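Local coordinates for FAD synthetase (Saccharomyces cerevisiae, PDB 2WSI), which catalyses the transfer of the adenylyl group of ATP to FMN, making the coenzyme FAD and releasing diphosphate, at residues Y60-L71 / F119-L129. Numbering follows the deposited sequence.
With FAD (flavin-adenine dinucleotide), chain C; SO4 (sulfate ion), chain B.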
# COMPACT_ATOMS: atom_id res chain seq x y z
N TYR A 60 -7.18 -3.02 -2.87
CA TYR A 60 -5.96 -2.45 -3.40
C TYR A 60 -6.31 -1.30 -4.36
O TYR A 60 -7.12 -1.49 -5.27
CB TYR A 60 -5.20 -3.53 -4.15
CG TYR A 60 -3.89 -3.08 -4.74
CD1 TYR A 60 -2.85 -2.64 -3.92
CD2 TYR A 60 -3.66 -3.13 -6.13
CE1 TYR A 60 -1.63 -2.25 -4.45
CE2 TYR A 60 -2.46 -2.73 -6.66
CZ TYR A 60 -1.43 -2.29 -5.81
OH TYR A 60 -0.20 -1.90 -6.28
N ASN A 61 -5.66 -0.15 -4.18
CA ASN A 61 -5.91 1.00 -5.07
C ASN A 61 -4.59 1.58 -5.59
O ASN A 61 -4.57 2.67 -6.17
CB ASN A 61 -6.71 2.09 -4.36
CG ASN A 61 -5.96 2.69 -3.16
OD1 ASN A 61 -4.83 2.31 -2.86
ND2 ASN A 61 -6.61 3.62 -2.46
N GLY A 62 -3.50 0.83 -5.43
CA GLY A 62 -2.22 1.24 -5.99
C GLY A 62 -1.52 2.34 -5.20
O GLY A 62 -0.40 2.74 -5.55
N GLY A 63 -2.14 2.84 -4.14
CA GLY A 63 -1.49 3.88 -3.33
C GLY A 63 -0.34 3.32 -2.48
O GLY A 63 -0.17 2.10 -2.37
N LYS A 64 0.47 4.21 -1.91
CA LYS A 64 1.65 3.79 -1.16
C LYS A 64 1.26 2.91 0.03
O LYS A 64 1.94 1.95 0.31
CB LYS A 64 2.45 5.00 -0.66
CG LYS A 64 1.68 5.92 0.31
CD LYS A 64 2.53 7.23 0.54
CE LYS A 64 2.02 8.03 1.76
NZ LYS A 64 0.57 8.27 1.61
N ASP A 65 0.17 3.25 0.72
CA ASP A 65 -0.20 2.54 1.93
C ASP A 65 -0.64 1.11 1.59
O ASP A 65 -0.19 0.14 2.21
CB ASP A 65 -1.34 3.24 2.64
CG ASP A 65 -0.92 4.54 3.33
OD1 ASP A 65 0.28 4.84 3.42
OD2 ASP A 65 -1.82 5.28 3.79
N CYS A 66 -1.55 0.95 0.63
CA CYS A 66 -1.97 -0.44 0.40
C CYS A 66 -0.90 -1.23 -0.36
O CYS A 66 -0.84 -2.46 -0.21
CB CYS A 66 -3.34 -0.55 -0.25
SG CYS A 66 -3.38 0.26 -1.70
N GLN A 67 -0.02 -0.55 -1.08
CA GLN A 67 1.15 -1.23 -1.64
C GLN A 67 2.13 -1.75 -0.56
O GLN A 67 2.62 -2.89 -0.64
CB GLN A 67 1.95 -0.34 -2.59
CG GLN A 67 2.96 -1.23 -3.39
CD GLN A 67 3.76 -0.47 -4.40
OE1 GLN A 67 3.72 0.76 -4.46
NE2 GLN A 67 4.54 -1.20 -5.20
N VAL A 68 2.44 -0.92 0.43
CA VAL A 68 3.29 -1.41 1.52
C VAL A 68 2.62 -2.60 2.17
O VAL A 68 3.26 -3.63 2.41
CB VAL A 68 3.59 -0.31 2.57
CG1 VAL A 68 4.12 -0.95 3.88
CG2 VAL A 68 4.60 0.68 2.00
N LEU A 69 1.32 -2.49 2.45
CA LEU A 69 0.58 -3.59 3.06
C LEU A 69 0.59 -4.83 2.20
O LEU A 69 0.80 -5.95 2.68
CB LEU A 69 -0.86 -3.19 3.38
CG LEU A 69 -1.64 -4.24 4.17
CD1 LEU A 69 -0.82 -4.79 5.36
CD2 LEU A 69 -3.01 -3.73 4.59
N LEU A 70 0.40 -4.64 0.90
CA LEU A 70 0.42 -5.78 -0.01
C LEU A 70 1.77 -6.49 0.01
O LEU A 70 1.84 -7.72 0.04
CB LEU A 70 0.08 -5.32 -1.44
CG LEU A 70 0.12 -6.46 -2.45
CD1 LEU A 70 -0.82 -7.60 -2.04
CD2 LEU A 70 -0.26 -5.93 -3.86
N LEU A 71 2.87 -5.73 0.02
CA LEU A 71 4.19 -6.36 0.14
C LEU A 71 4.31 -7.14 1.45
O LEU A 71 4.77 -8.26 1.45
CB LEU A 71 5.33 -5.33 0.04
CG LEU A 71 5.44 -4.49 -1.22
CD1 LEU A 71 6.59 -3.49 -1.08
CD2 LEU A 71 5.62 -5.36 -2.46
N PHE A 119 -1.07 1.87 -13.10
CA PHE A 119 -0.25 1.28 -12.05
C PHE A 119 -0.93 0.08 -11.38
O PHE A 119 -0.29 -0.93 -11.07
CB PHE A 119 0.08 2.34 -10.98
CG PHE A 119 1.05 1.85 -9.95
CD1 PHE A 119 2.39 1.62 -10.28
CD2 PHE A 119 0.64 1.60 -8.65
CE1 PHE A 119 3.28 1.18 -9.33
CE2 PHE A 119 1.53 1.14 -7.72
CZ PHE A 119 2.85 0.94 -8.05
N VAL A 120 -2.24 0.18 -11.15
CA VAL A 120 -2.97 -0.94 -10.56
C VAL A 120 -2.91 -2.16 -11.46
O VAL A 120 -2.67 -3.28 -11.00
CB VAL A 120 -4.45 -0.58 -10.28
CG1 VAL A 120 -5.22 -1.80 -9.87
CG2 VAL A 120 -4.53 0.51 -9.16
N LEU A 121 -3.15 -1.95 -12.75
CA LEU A 121 -3.08 -3.05 -13.72
C LEU A 121 -1.67 -3.66 -13.79
O LEU A 121 -1.53 -4.87 -13.74
CB LEU A 121 -3.51 -2.56 -15.12
CG LEU A 121 -4.94 -2.04 -15.29
CD1 LEU A 121 -5.23 -1.76 -16.79
CD2 LEU A 121 -6.00 -2.97 -14.73
N GLU A 122 -0.63 -2.83 -13.89
CA GLU A 122 0.72 -3.35 -13.97
C GLU A 122 1.11 -4.11 -12.69
O GLU A 122 1.72 -5.17 -12.75
CB GLU A 122 1.76 -2.24 -14.22
CG GLU A 122 1.72 -1.63 -15.62
CD GLU A 122 2.31 -2.58 -16.67
OE1 GLU A 122 2.92 -3.61 -16.30
OE2 GLU A 122 2.16 -2.28 -17.87
N THR A 123 0.74 -3.58 -11.53
CA THR A 123 1.19 -4.23 -10.31
C THR A 123 0.30 -5.45 -10.03
O THR A 123 0.73 -6.39 -9.37
CB THR A 123 1.29 -3.27 -9.10
OG1 THR A 123 0.03 -2.64 -8.86
CG2 THR A 123 2.35 -2.21 -9.34
N SER A 124 -0.92 -5.45 -10.55
CA SER A 124 -1.75 -6.66 -10.48
C SER A 124 -1.05 -7.81 -11.20
O SER A 124 -1.13 -8.96 -10.80
CB SER A 124 -3.12 -6.42 -11.11
OG SER A 124 -3.95 -5.69 -10.22
N GLU A 125 -0.38 -7.50 -12.31
CA GLU A 125 0.34 -8.53 -13.04
C GLU A 125 1.66 -8.90 -12.33
O GLU A 125 2.02 -10.08 -12.27
CB GLU A 125 0.57 -8.12 -14.49
CG GLU A 125 -0.75 -7.99 -15.27
CD GLU A 125 -1.18 -9.27 -15.98
OE1 GLU A 125 -0.67 -10.36 -15.61
OE2 GLU A 125 -2.02 -9.19 -16.92
N ARG A 126 2.37 -7.92 -11.79
CA ARG A 126 3.58 -8.21 -11.03
C ARG A 126 3.29 -9.11 -9.80
O ARG A 126 4.05 -10.03 -9.50
CB ARG A 126 4.22 -6.91 -10.54
CG ARG A 126 5.65 -7.07 -10.05
CD ARG A 126 6.25 -5.70 -9.62
NE ARG A 126 7.55 -5.86 -8.98
CZ ARG A 126 8.64 -6.36 -9.58
NH1 ARG A 126 8.59 -6.74 -10.85
NH2 ARG A 126 9.79 -6.48 -8.89
N TYR A 127 2.23 -8.82 -9.06
CA TYR A 127 2.03 -9.54 -7.78
C TYR A 127 1.01 -10.67 -7.95
O TYR A 127 0.61 -11.29 -6.97
CB TYR A 127 1.57 -8.59 -6.69
CG TYR A 127 2.51 -7.46 -6.46
CD1 TYR A 127 3.86 -7.68 -6.23
CD2 TYR A 127 2.05 -6.14 -6.47
CE1 TYR A 127 4.74 -6.63 -6.02
CE2 TYR A 127 2.93 -5.08 -6.24
CZ TYR A 127 4.26 -5.34 -6.02
OH TYR A 127 5.12 -4.30 -5.80
N CYS A 128 0.58 -10.92 -9.19
CA CYS A 128 -0.32 -12.04 -9.48
C CYS A 128 -1.61 -11.92 -8.68
O CYS A 128 -2.03 -12.85 -7.96
CB CYS A 128 0.38 -13.38 -9.17
SG CYS A 128 -0.35 -14.78 -10.05
N LEU A 129 -2.23 -10.76 -8.82
CA LEU A 129 -3.52 -10.47 -8.20
C LEU A 129 -4.64 -10.86 -9.14
O LEU A 129 -4.58 -10.60 -10.32
CB LEU A 129 -3.64 -8.97 -7.94
CG LEU A 129 -2.44 -8.39 -7.19
CD1 LEU A 129 -2.68 -6.89 -6.90
CD2 LEU A 129 -2.21 -9.19 -5.90
PA FAD C . -8.48 5.83 1.79
O1A FAD C . -7.96 6.82 0.79
O2A FAD C . -9.97 5.65 1.66
O5B FAD C . -7.69 4.41 1.76
C5B FAD C . -7.82 3.54 2.87
C4B FAD C . -7.74 2.10 2.37
O4B FAD C . -8.96 1.73 1.78
C3B FAD C . -6.69 1.93 1.28
O3B FAD C . -5.43 1.63 1.82
C2B FAD C . -7.25 0.77 0.48
O2B FAD C . -6.90 -0.46 1.08
C1B FAD C . -8.74 0.97 0.61
N9A FAD C . -9.20 1.75 -0.55
C8A FAD C . -9.38 3.11 -0.66
N7A FAD C . -9.84 3.39 -1.91
C5A FAD C . -9.93 2.22 -2.59
C6A FAD C . -10.31 1.91 -3.88
N6A FAD C . -10.72 2.85 -4.75
N1A FAD C . -10.31 0.60 -4.26
C2A FAD C . -9.93 -0.41 -3.40
N3A FAD C . -9.51 -0.10 -2.13
C4A FAD C . -9.55 1.20 -1.74
N1 FAD C . -15.89 3.62 7.22
C2 FAD C . -16.78 3.55 8.26
O2 FAD C . -17.09 4.56 8.88
N3 FAD C . -17.31 2.34 8.62
C4 FAD C . -16.98 1.19 7.93
O4 FAD C . -17.50 0.13 8.32
C4X FAD C . -16.08 1.26 6.87
N5 FAD C . -15.72 0.13 6.14
C5X FAD C . -14.82 0.22 5.10
C6 FAD C . -14.44 -0.91 4.37
C7 FAD C . -13.56 -0.78 3.29
C7M FAD C . -13.14 -1.97 2.48
C8 FAD C . -13.04 0.47 2.97
C8M FAD C . -12.07 0.62 1.84
C9 FAD C . -13.41 1.58 3.70
C9A FAD C . -14.30 1.47 4.75
N10 FAD C . -14.66 2.60 5.46
C10 FAD C . -15.53 2.49 6.52
C1' FAD C . -14.06 3.93 5.09
C2' FAD C . -12.74 4.15 5.85
O2' FAD C . -12.85 3.95 7.24
C3' FAD C . -12.14 5.54 5.61
O3' FAD C . -12.92 6.50 6.27
C4' FAD C . -12.08 5.85 4.13
O4' FAD C . -11.52 4.76 3.42
C5' FAD C . -11.21 7.08 3.87
O5' FAD C . -10.04 6.99 4.67
P FAD C . -8.61 7.43 4.09
O1P FAD C . -8.77 8.62 3.18
O2P FAD C . -7.62 7.62 5.22
O3P FAD C . -8.01 6.20 3.26
S SO4 B . -2.25 7.25 -0.30
O1 SO4 B . -3.56 7.87 -0.29
O2 SO4 B . -2.38 5.93 -0.92
O3 SO4 B . -1.34 8.08 -1.08
O4 SO4 B . -1.80 7.02 1.07
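Tyr60 reaches across to Thr123 of helix 114-126 and shows how one aromatic side chain can tie a ligand-binding loop to the helix beside it. With CG anti to the backbone N (chi1 -179°), the ring runs beneath Gly62 N, its far end directed at Thr123. Gly62 N lies 3.6 Å above the plane of the Tyr60 ring, over its centre, and Leu70 CD2 sits toward the rim of the opposite face. Further out, Tyr60 CD2 meets Leu129 CD1 at 4.0 Å, and CE2 passes close to Thr123 OG1. At the tip, Tyr60 OH donates to Thr123 OG1 (2.7 Å), which lies at the ring edge, in its plane. That threonine oxygen in turn donates to Phe119 O, which also accepts from Thr123 N on the other face of its plane, and the chain of hydroxyls ends on the helix backbone.

The loop 60-63 links strand 56-59 to helix 64-87 in the nucleotide-binding α/β fold of the PAPS reductase family. It presents Asn61 to the adenine of FAD, while Lys64 NZ bonds to a sulfate, probably from the crystallisation liquor. Gly62 turns with positive phi where Val120 and Phe119 press close; Gly62 O is 3.3 Å from Phe119 CE2.

In the first turn of helix 64-87, the extended Gln67 brings OE1 to the edge of the Phe119 ring, and Gln67 NE2 donates to Tyr127 OH (3.2 Å, 153° at the hydrogen), with the acceptor in the amide plane. Pro212 O also accepts from NE2, and Glu211 bonds to Tyr127 OH. Leu70 CD2 packs 3.5 Å from Tyr127 CD2 and meets Leu129 CD1 tip to tip.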